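Local atomic coordinates of ultraspiracle (Drosophila melanogaster, PDB entry 1HG4), a protein that probably acts as a ligand-dependent transcription factor of the nuclear hormone receptor family, whose ligand-binding domain is locked here in an inactive conformation with a phospholipid bound. Residues L78-I83 with I194-E199; N172-E177 with D212-L217; K182-Y187 with K206-L211. All coordinates share one frame; numbering follows the deposited sequence.

Contact 1 of 3, residues L78-I83 with I194-E199; sequences LDDQVI and IKSRAE
D80 reaches from the first turns of helix 78-100 into the turn ahead of helix 197-218, and its carboxylate carries most of this contact. OD1 of D80 accepts from the backbone N of K195 at 2.6 Å, a nearly straight bond (169°) that uses the syn lone pair. D80 OD2 does double duty: S196 N gives it a 2.8 Å bond from the syn side, tilted 26° out of the carboxylate plane, while S196 OG donates from almost straight beyond the C-O bond, at 3.2 Å. Three bonds thus fix the rotation of the group, and CG, anti to the carbonyl carbon of D80 (chi1 -84°), lies beside its own backbone N with both oxygens directed at the turn. The N-H groups of K195 and S196 both point toward the carboxylate, whose negative charge probably strengthens both bonds. The whole arrangement is an aspartate of one helix tying down the entrance to another: S196 occupies the N-cap position of helix 197-218, but its hydroxyl makes no capping bond and serves D80 instead, so the helix start in this mainly helical ligand-binding domain is tied to helix 78-100 through D80. Beside this polar knot the packing thins to one apolar touch, I83 CG2 on I194 CG1 at 3.9 Å, the two branched side chains meeting at a slant; I191 also lies against I83. On the outer side K195 lends only the root of its side chain, CB standing 3.3 Å from D80 OD2, before a bend at chi2 carries the rest of the chain away. Beyond S196, the N-H groups of A198 and E199 bond to the carboxylate of E205 of the second subunit, which also packs on S196.

Contact 2 of 3, residues N172-E177 with D212-L217; sequences NLDRRE and DEHCRL
H214 of helix 197-218 points its imidazole at D174, and NE2 donates to D174 OD2 at 2.7 Å, a His-carboxylate hydrogen bond beside a capping box at the start of helix 175-186. The bond is fairly straight (161°). OD2 lies close to the ring plane, and NE2 meets it on the syn side, slightly tilted from the carboxylate plane; ring and carboxylate are turned almost perpendicular, 86° apart. With CG anti to its backbone N (chi1 -179°), the histidine stretches across to the other helix. There R176 CB lies over one face of the H214 ring, a CH-pi contact 4.0 Å from the centroid, while the guanidinium end leads away. E177 runs across H214 at about a right angle, its CG 3.5 Å from CD2 of the histidine.

The next shell sets the acceptor. D174 is the N-cap residue, and its other oxygen, OD1, receives E177 N at 2.6 Å; E177 OE1 accepts in turn from D174 N, closing the box. One carboxylate therefore caps a helix with one oxygen and holds the histidine with the other. D174 might favour the protonated imidazole, though R225 probably offsets the charge of E177. E177 is fixed from behind as well: its OE1 forms a salt bridge with R225, at the start of helix 225-250, and L229 of that helix packs on its side chain. Upstream, N172, with positive phi, ends helix 154-171 in a Schellman motif, and L173 leads on to the N-cap D174. I11 of helix 11-24 touches both R176 and H214. On the inner side the carboxylate of E177 approaches C215, where E177 OE2 stands 4.2 Å from C215 SG.

Contact 3 of 3, residues K182-Y187 with K206-L211; sequences KAIILY and KVYACL
V207 projects from helix 197-218 against A183, I184 and Y187 of the neighbouring 182-187 segment, and its two methyls divide the work. V207 CG1, anti to the backbone N (chi1 175°), meets I184 CG1 at 3.8 Å; V207 CG2 touches A183 CB at 3.9 Å and the rim of the Y187 ring at CE2, 4.0 Å off. The valine methyl sits near the plane of that ring, at its edge, and the two side chains run roughly at right angles.

I184 starts out along the flank of its helix, but its chain turns inward. CG1 is anti to the carbonyl carbon (chi1 -72°), which brings I184 CD1 to Y208 CE1 at 3.9 Å; it approaches the tyrosine ring obliquely, and I184 CD1 also lies 4.2 Å from L211 CD2. Alanine at 183 presents a single methyl, and the backbones come closest at I184 and V207, with 6.6 Å between their CA atoms. The contact is entirely apolar, and the polar tip of Y187 is satisfied beyond it, its OH bonding to P71 O. Y208 also packs on K195 of the third subunit.

This is antiparallel helix packing inside the helical sandwich of the nuclear receptor fold: the short axes of 182-186 and 206-211 lie 9.7 Å apart, their directions 168° from parallel. L230 and L233 of helix 225-250 pack on I184, and helix 78-100 covers K182 and I185 on another side of helix 175-186.

All three contacts use helix 197-218: contact 1 at its entrance, contact 3 further along, and contact 2 near its end. Contacts 2 and 3 also share helix 175-186 and touch through E177 CA and L211 CD1, so this antiparallel pair is joined by polar groups at one end and apolar packing further along. Contact 3 is buried and wholly apolar. Contact 1 is buried yet mainly polar, a carboxylate holding backbone N-H groups, whereas contact 2 is partly exposed and centres on a histidine. The centres of contacts 1 and 2 lie 28 Å apart. Other subunits reach each contact: the second at contact 1, the third at contacts 2 and 3.

Contact 1 of 3, residues L78-I83 with I194-E199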
loop_
_atom_site.group_PDB
_atom_site.type_symbol
_atom_site.label_atom_id
_atom_site.label_comp_id
_atom_site.label_asym_id
_atom_site.label_seq_id
_atom_site.Cartn_x
_atom_site.Cartn_y
_atom_site.Cartn_z
ATOM N N LEU A 78 -5.187 -2.571 18.388
ATOM C CA LEU A 78 -4.789 -1.785 19.553
ATOM C C LEU A 78 -3.283 -1.552 19.615
ATOM O O LEU A 78 -2.820 -0.445 19.871
ATOM C CB LEU A 78 -5.232 -2.501 20.825
ATOM C CG LEU A 78 -6.190 -1.735 21.730
ATOM C CD1 LEU A 78 -6.571 -2.601 22.936
ATOM C CD2 LEU A 78 -5.531 -0.429 22.170
ATOM N N ASP A 79 -2.512 -2.605 19.379
ATOM C CA ASP A 79 -1.069 -2.472 19.433
ATOM C C ASP A 79 -0.592 -1.401 18.468
ATOM O O ASP A 79 0.353 -0.681 18.761
ATOM C CB ASP A 79 -0.388 -3.821 19.156
ATOM C CG ASP A 79 -0.653 -4.848 20.265
ATOM O OD1 ASP A 79 -1.233 -4.471 21.311
ATOM O OD2 ASP A 79 -0.286 -6.033 20.104
ATOM N N ASP A 80 -1.253 -1.276 17.328
ATOM C CA ASP A 80 -0.857 -0.267 16.358
ATOM C C ASP A 80 -1.227 1.117 16.884
ATOM O O ASP A 80 -0.445 2.060 16.758
ATOM C CB ASP A 80 -1.552 -0.487 15.002
ATOM C CG ASP A 80 -0.840 -1.503 14.119
ATOM O OD1 ASP A 80 0.349 -1.792 14.381
ATOM O OD2 ASP A 80 -1.469 -1.998 13.150
ATOM N N GLN A 81 -2.420 1.228 17.468
ATOM C CA GLN A 81 -2.915 2.499 17.987
ATOM C C GLN A 81 -1.965 3.083 19.017
ATOM O O GLN A 81 -1.733 4.297 19.052
ATOM C CB GLN A 81 -4.296 2.312 18.615
ATOM C CG GLN A 81 -5.382 1.914 17.631
ATOM C CD GLN A 81 -6.711 1.711 18.320
ATOM O OE1 GLN A 81 -7.087 2.490 19.199
ATOM N NE2 GLN A 81 -7.434 0.668 17.929
ATOM N N VAL A 82 -1.414 2.209 19.847
ATOM C CA VAL A 82 -0.488 2.616 20.892
ATOM C C VAL A 82 0.791 3.158 20.281
ATOM O O VAL A 82 1.307 4.177 20.732
ATOM C CB VAL A 82 -0.159 1.416 21.838
ATOM C CG1 VAL A 82 1.066 1.721 22.688
ATOM C CG2 VAL A 82 -1.360 1.118 22.722
ATOM N N ILE A 83 1.291 2.481 19.248
ATOM C CA ILE A 83 2.525 2.899 18.593
ATOM C C ILE A 83 2.380 4.251 17.895
ATOM O O ILE A 83 3.280 5.097 17.955
ATOM C CB ILE A 83 3.004 1.819 17.582
ATOM C CG1 ILE A 83 3.442 0.563 18.339
ATOM C CG2 ILE A 83 4.183 2.331 16.755
ATOM C CD1 ILE A 83 3.884 -0.575 17.425
ATOM N N ILE A 194 4.662 -1.633 13.568
ATOM C CA ILE A 194 3.303 -1.475 13.075
ATOM C C ILE A 194 2.824 -2.636 12.197
ATOM O O ILE A 194 3.567 -3.151 11.369
ATOM C CB ILE A 194 3.170 -0.147 12.303
ATOM C CG1 ILE A 194 3.069 1.001 13.304
ATOM C CG2 ILE A 194 1.948 -0.172 11.391
ATOM C CD1 ILE A 194 2.952 2.353 12.667
ATOM N N LYS A 195 1.571 -3.028 12.385
ATOM C CA LYS A 195 0.974 -4.117 11.630
ATOM C C LYS A 195 0.249 -3.655 10.370
ATOM O O LYS A 195 0.505 -4.155 9.274
ATOM C CB LYS A 195 -0.009 -4.877 12.521
ATOM C CG LYS A 195 0.332 -6.334 12.739
ATOM C CD LYS A 195 1.725 -6.515 13.316
ATOM C CE LYS A 195 2.062 -7.995 13.436
ATOM N NZ LYS A 195 3.495 -8.241 13.765
ATOM N N SER A 196 -0.656 -2.699 10.531
ATOM C CA SER A 196 -1.444 -2.196 9.413
ATOM C C SER A 196 -0.863 -0.999 8.652
ATOM O O SER A 196 -1.508 0.034 8.538
ATOM C CB SER A 196 -2.838 -1.854 9.921
ATOM O OG SER A 196 -3.321 -2.908 10.741
ATOM N N ARG A 197 0.338 -1.155 8.108
ATOM C CA ARG A 197 0.986 -0.085 7.358
ATOM C C ARG A 197 0.174 0.418 6.179
ATOM O O ARG A 197 0.034 1.624 6.005
ATOM C CB ARG A 197 2.355 -0.535 6.840
ATOM C CG ARG A 197 3.411 -0.732 7.916
ATOM C CD ARG A 197 4.774 -1.045 7.293
ATOM N NE ARG A 197 5.708 -1.607 8.270
ATOM C CZ ARG A 197 6.309 -0.919 9.243
ATOM N NH1 ARG A 197 6.093 0.385 9.389
ATOM N NH2 ARG A 197 7.121 -1.548 10.084
ATOM N N ALA A 198 -0.356 -0.498 5.368
ATOM C CA ALA A 198 -1.142 -0.120 4.191
ATOM C C ALA A 198 -2.350 0.739 4.553
ATOM O O ALA A 198 -2.541 1.823 4.006
ATOM C CB ALA A 198 -1.591 -1.372 3.431
ATOM N N GLU A 199 -3.168 0.237 5.468
ATOM C CA GLU A 199 -4.343 0.972 5.922
ATOM C C GLU A 199 -3.979 2.370 6.421
ATOM O O GLU A 199 -4.663 3.341 6.108
ATOM C CB GLU A 199 -5.044 0.201 7.038
ATOM C CG GLU A 199 -5.979 1.055 7.888
ATOM C CD GLU A 199 -7.299 1.386 7.201
ATOM O OE1 GLU A 199 -7.397 1.225 5.966
ATOM O OE2 GLU A 199 -8.236 1.820 7.909
#

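Contact 2 of 3, residues N172-E177 with D212-L217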
loop_
_atom_site.group_PDB
_atom_site.type_symbol
_atom_site.label_atom_id
_atom_site.label_comp_id
_atom_site.label_asym_id
_atom_site.label_seq_id
_atom_site.Cartn_x
_atom_site.Cartn_y
_atom_site.Cartn_z
ATOM N N ASN A 172 0.124 32.255 5.982
ATOM C CA ASN A 172 -1.313 32.455 6.149
ATOM C C ASN A 172 -1.960 31.094 6.405
ATOM O O ASN A 172 -3.051 30.810 5.911
ATOM C CB ASN A 172 -1.938 33.081 4.897
ATOM C CG ASN A 172 -1.364 34.449 4.567
ATOM O OD1 ASN A 172 -1.374 35.365 5.399
ATOM N ND2 ASN A 172 -0.865 34.600 3.339
ATOM N N LEU A 173 -1.277 30.253 7.174
ATOM C CA LEU A 173 -1.797 28.930 7.489
ATOM C C LEU A 173 -3.150 29.075 8.175
ATOM O O LEU A 173 -3.301 29.883 9.078
ATOM C CB LEU A 173 -0.826 28.181 8.413
ATOM C CG LEU A 173 -1.145 26.714 8.701
ATOM C CD1 LEU A 173 -0.855 25.876 7.454
ATOM C CD2 LEU A 173 -0.302 26.222 9.873
ATOM N N ASP A 174 -4.141 28.303 7.743
ATOM C CA ASP A 174 -5.446 28.381 8.371
ATOM C C ASP A 174 -5.715 27.144 9.220
ATOM O O ASP A 174 -4.950 26.175 9.183
ATOM C CB ASP A 174 -6.545 28.590 7.318
ATOM C CG ASP A 174 -6.672 27.431 6.347
ATOM O OD1 ASP A 174 -6.574 26.261 6.776
ATOM O OD2 ASP A 174 -6.893 27.690 5.141
ATOM N N ARG A 175 -6.807 27.189 9.974
ATOM C CA ARG A 175 -7.178 26.096 10.859
ATOM C C ARG A 175 -7.379 24.770 10.132
ATOM O O ARG A 175 -7.095 23.702 10.686
ATOM C CB ARG A 175 -8.451 26.452 11.643
ATOM C CG ARG A 175 -8.851 25.387 12.654
ATOM C CD ARG A 175 -7.859 25.323 13.810
ATOM N NE ARG A 175 -7.856 24.021 14.469
ATOM C CZ ARG A 175 -8.929 23.446 15.003
ATOM N NH1 ARG A 175 -10.107 24.054 14.960
ATOM N NH2 ARG A 175 -8.827 22.256 15.579
ATOM N N ARG A 176 -7.865 24.836 8.897
ATOM C CA ARG A 176 -8.090 23.629 8.124
ATOM C C ARG A 176 -6.768 23.006 7.709
ATOM O O ARG A 176 -6.599 21.794 7.760
ATOM C CB ARG A 176 -8.943 23.931 6.887
ATOM C CG ARG A 176 -10.412 23.500 7.020
ATOM C CD ARG A 176 -11.340 24.632 7.426
ATOM N NE ARG A 176 -12.337 24.192 8.401
ATOM C CZ ARG A 176 -13.213 24.998 9.000
ATOM N NH1 ARG A 176 -13.230 26.298 8.717
ATOM N NH2 ARG A 176 -14.046 24.510 9.911
ATOM N N GLU A 177 -5.815 23.828 7.307
ATOM C CA GLU A 177 -4.515 23.296 6.916
ATOM C C GLU A 177 -3.746 22.700 8.099
ATOM O O GLU A 177 -3.019 21.724 7.922
ATOM C CB GLU A 177 -3.692 24.388 6.232
ATOM C CG GLU A 177 -4.465 25.017 5.094
ATOM C CD GLU A 177 -3.712 26.100 4.380
ATOM O OE1 GLU A 177 -3.192 27.013 5.052
ATOM O OE2 GLU A 177 -3.652 26.044 3.137
ATOM N N ASP A 212 -4.645 19.135 -0.473
ATOM C CA ASP A 212 -4.456 19.660 -1.825
ATOM C C ASP A 212 -5.717 20.345 -2.338
ATOM O O ASP A 212 -5.647 21.441 -2.879
ATOM C CB ASP A 212 -4.041 18.530 -2.783
ATOM C CG ASP A 212 -3.623 19.046 -4.150
ATOM O OD1 ASP A 212 -2.571 19.704 -4.231
ATOM O OD2 ASP A 212 -4.347 18.812 -5.140
ATOM N N GLU A 213 -6.870 19.704 -2.158
ATOM C CA GLU A 213 -8.137 20.284 -2.593
ATOM C C GLU A 213 -8.362 21.635 -1.927
ATOM O O GLU A 213 -8.753 22.603 -2.579
ATOM C CB GLU A 213 -9.288 19.348 -2.252
ATOM C CG GLU A 213 -10.652 19.873 -2.662
ATOM C CD GLU A 213 -11.784 18.922 -2.295
ATOM O OE1 GLU A 213 -11.872 18.516 -1.116
ATOM O OE2 GLU A 213 -12.594 18.585 -3.183
ATOM N N HIS A 214 -8.113 21.693 -0.626
ATOM C CA HIS A 214 -8.273 22.933 0.105
ATOM C C HIS A 214 -7.345 23.982 -0.520
ATOM O O HIS A 214 -7.719 25.135 -0.686
ATOM C CB HIS A 214 -7.911 22.727 1.577
ATOM C CG HIS A 214 -8.083 23.956 2.406
ATOM N ND1 HIS A 214 -9.321 24.414 2.804
ATOM C CD2 HIS A 214 -7.180 24.855 2.860
ATOM C CE1 HIS A 214 -9.172 25.547 3.468
ATOM N NE2 HIS A 214 -7.883 25.837 3.516
ATOM N N CYS A 215 -6.128 23.568 -0.854
ATOM C CA CYS A 215 -5.162 24.458 -1.478
ATOM C C CYS A 215 -5.685 24.940 -2.822
ATOM O O CYS A 215 -5.660 26.147 -3.118
ATOM C CB CYS A 215 -3.839 23.732 -1.692
ATOM S SG CYS A 215 -2.824 23.615 -0.206
ATOM N N ARG A 216 -6.155 23.990 -3.628
ATOM C CA ARG A 216 -6.693 24.286 -4.945
ATOM C C ARG A 216 -7.871 25.238 -4.849
ATOM O O ARG A 216 -7.944 26.232 -5.561
ATOM C CB ARG A 216 -7.158 23.003 -5.631
ATOM C CG ARG A 216 -6.095 21.941 -5.773
ATOM C CD ARG A 216 -5.085 22.312 -6.822
ATOM N NE ARG A 216 -5.173 21.436 -7.987
ATOM C CZ ARG A 216 -6.220 21.367 -8.803
ATOM N NH1 ARG A 216 -7.291 22.126 -8.586
ATOM N NH2 ARG A 216 -6.192 20.546 -9.846
ATOM N N LEU A 217 -8.800 24.916 -3.965
ATOM C CA LEU A 217 -10.000 25.712 -3.776
ATOM C C LEU A 217 -9.776 27.093 -3.200
ATOM O O LEU A 217 -10.312 28.069 -3.715
ATOM C CB LEU A 217 -10.974 24.956 -2.880
ATOM C CG LEU A 217 -12.062 24.124 -3.559
ATOM C CD1 LEU A 217 -11.613 23.631 -4.942
ATOM C CD2 LEU A 217 -12.425 22.965 -2.635
#

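Contact 3 of 3, residues K182-Y187 with K206-L211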
loop_
_atom_site.group_PDB
_atom_site.type_symbol
_atom_site.label_atom_id
_atom_site.label_comp_id
_atom_site.label_asym_id
_atom_site.label_seq_id
_atom_site.Cartn_x
_atom_site.Cartn_y
_atom_site.Cartn_z
ATOM N N LYS A 182 -1.627 17.860 11.088
ATOM C CA LYS A 182 -1.627 17.035 12.279
ATOM C C LYS A 182 -2.076 15.608 11.991
ATOM O O LYS A 182 -1.572 14.649 12.583
ATOM C CB LYS A 182 -2.509 17.683 13.350
ATOM C CG LYS A 182 -1.975 19.035 13.801
ATOM C CD LYS A 182 -2.558 19.471 15.136
ATOM C CE LYS A 182 -4.039 19.764 15.039
ATOM N NZ LYS A 182 -4.579 20.235 16.346
ATOM N N ALA A 183 -3.021 15.460 11.073
ATOM C CA ALA A 183 -3.475 14.127 10.728
ATOM C C ALA A 183 -2.343 13.412 9.971
ATOM O O ALA A 183 -2.056 12.230 10.239
ATOM C CB ALA A 183 -4.758 14.202 9.869
ATOM N N ILE A 184 -1.688 14.115 9.042
ATOM C CA ILE A 184 -0.594 13.497 8.285
ATOM C C ILE A 184 0.397 12.907 9.295
ATOM O O ILE A 184 0.927 11.806 9.093
ATOM C CB ILE A 184 0.129 14.545 7.360
ATOM C CG1 ILE A 184 -0.778 14.911 6.199
ATOM C CG2 ILE A 184 1.459 14.006 6.821
ATOM C CD1 ILE A 184 -0.434 16.217 5.585
ATOM N N ILE A 185 0.618 13.641 10.389
ATOM C CA ILE A 185 1.532 13.219 11.441
ATOM C C ILE A 185 1.032 11.967 12.131
ATOM O O ILE A 185 1.772 10.989 12.268
ATOM C CB ILE A 185 1.720 14.338 12.494
ATOM C CG1 ILE A 185 2.430 15.530 11.855
ATOM C CG2 ILE A 185 2.518 13.827 13.676
ATOM C CD1 ILE A 185 2.476 16.751 12.741
ATOM N N LEU A 186 -0.217 11.997 12.578
ATOM C CA LEU A 186 -0.818 10.847 13.256
ATOM C C LEU A 186 -0.721 9.572 12.421
ATOM O O LEU A 186 -0.220 8.557 12.896
ATOM C CB LEU A 186 -2.298 11.116 13.572
ATOM C CG LEU A 186 -3.032 9.989 14.309
ATOM C CD1 LEU A 186 -2.410 9.780 15.689
ATOM C CD2 LEU A 186 -4.508 10.337 14.448
ATOM N N TYR A 187 -1.203 9.636 11.184
ATOM C CA TYR A 187 -1.198 8.481 10.268
ATOM C C TYR A 187 0.201 8.189 9.709
ATOM O O TYR A 187 0.454 8.366 8.510
ATOM C CB TYR A 187 -2.162 8.733 9.096
ATOM C CG TYR A 187 -3.617 8.886 9.496
ATOM C CD1 TYR A 187 -4.232 7.956 10.322
ATOM C CD2 TYR A 187 -4.385 9.945 9.019
ATOM C CE1 TYR A 187 -5.583 8.073 10.661
ATOM C CE2 TYR A 187 -5.732 10.071 9.354
ATOM C CZ TYR A 187 -6.321 9.126 10.176
ATOM O OH TYR A 187 -7.656 9.214 10.513
ATOM N N LYS A 206 -5.350 10.051 1.949
ATOM C CA LYS A 206 -6.652 10.703 1.819
ATOM C C LYS A 206 -6.579 12.125 2.409
ATOM O O LYS A 206 -7.278 13.039 1.965
ATOM C CB LYS A 206 -7.728 9.868 2.518
ATOM C CG LYS A 206 -7.902 8.504 1.880
ATOM C CD LYS A 206 -9.017 7.693 2.522
ATOM C CE LYS A 206 -9.217 6.368 1.790
ATOM N NZ LYS A 206 -10.218 5.495 2.478
ATOM N N VAL A 207 -5.727 12.311 3.410
ATOM C CA VAL A 207 -5.563 13.630 4.007
ATOM C C VAL A 207 -4.804 14.519 3.010
ATOM O O VAL A 207 -5.073 15.712 2.904
ATOM C CB VAL A 207 -4.793 13.560 5.347
ATOM C CG1 VAL A 207 -4.537 14.964 5.874
ATOM C CG2 VAL A 207 -5.597 12.751 6.379
ATOM N N TYR A 208 -3.866 13.928 2.273
ATOM C CA TYR A 208 -3.100 14.649 1.260
ATOM C C TYR A 208 -4.087 15.211 0.259
ATOM O O TYR A 208 -4.040 16.387 -0.095
ATOM C CB TYR A 208 -2.163 13.700 0.517
ATOM C CG TYR A 208 -0.856 13.389 1.216
ATOM C CD1 TYR A 208 -0.289 14.273 2.127
ATOM C CD2 TYR A 208 -0.172 12.209 0.942
ATOM C CE1 TYR A 208 0.931 13.988 2.750
ATOM C CE2 TYR A 208 1.043 11.909 1.557
ATOM C CZ TYR A 208 1.590 12.805 2.462
ATOM O OH TYR A 208 2.788 12.509 3.069
ATOM N N ALA A 209 -4.963 14.330 -0.210
ATOM C CA ALA A 209 -5.984 14.710 -1.161
ATOM C C ALA A 209 -6.828 15.853 -0.597
ATOM O O ALA A 209 -7.128 16.803 -1.318
ATOM C CB ALA A 209 -6.867 13.509 -1.485
ATOM N N CYS A 210 -7.206 15.771 0.682
ATOM C CA CYS A 210 -8.012 16.831 1.305
ATOM C C CYS A 210 -7.233 18.139 1.363
ATOM O O CYS A 210 -7.753 19.195 1.008
ATOM C CB CYS A 210 -8.444 16.437 2.720
ATOM S SG CYS A 210 -9.744 15.169 2.740
ATOM N N LEU A 211 -5.975 18.053 1.789
ATOM C CA LEU A 211 -5.139 19.232 1.900
ATOM C C LEU A 211 -4.980 19.917 0.551
ATOM O O LEU A 211 -5.178 21.132 0.437
ATOM C CB LEU A 211 -3.770 18.862 2.479
ATOM C CG LEU A 211 -2.832 20.041 2.764
ATOM C CD1 LEU A 211 -3.504 21.008 3.735
ATOM C CD2 LEU A 211 -1.518 19.541 3.327
#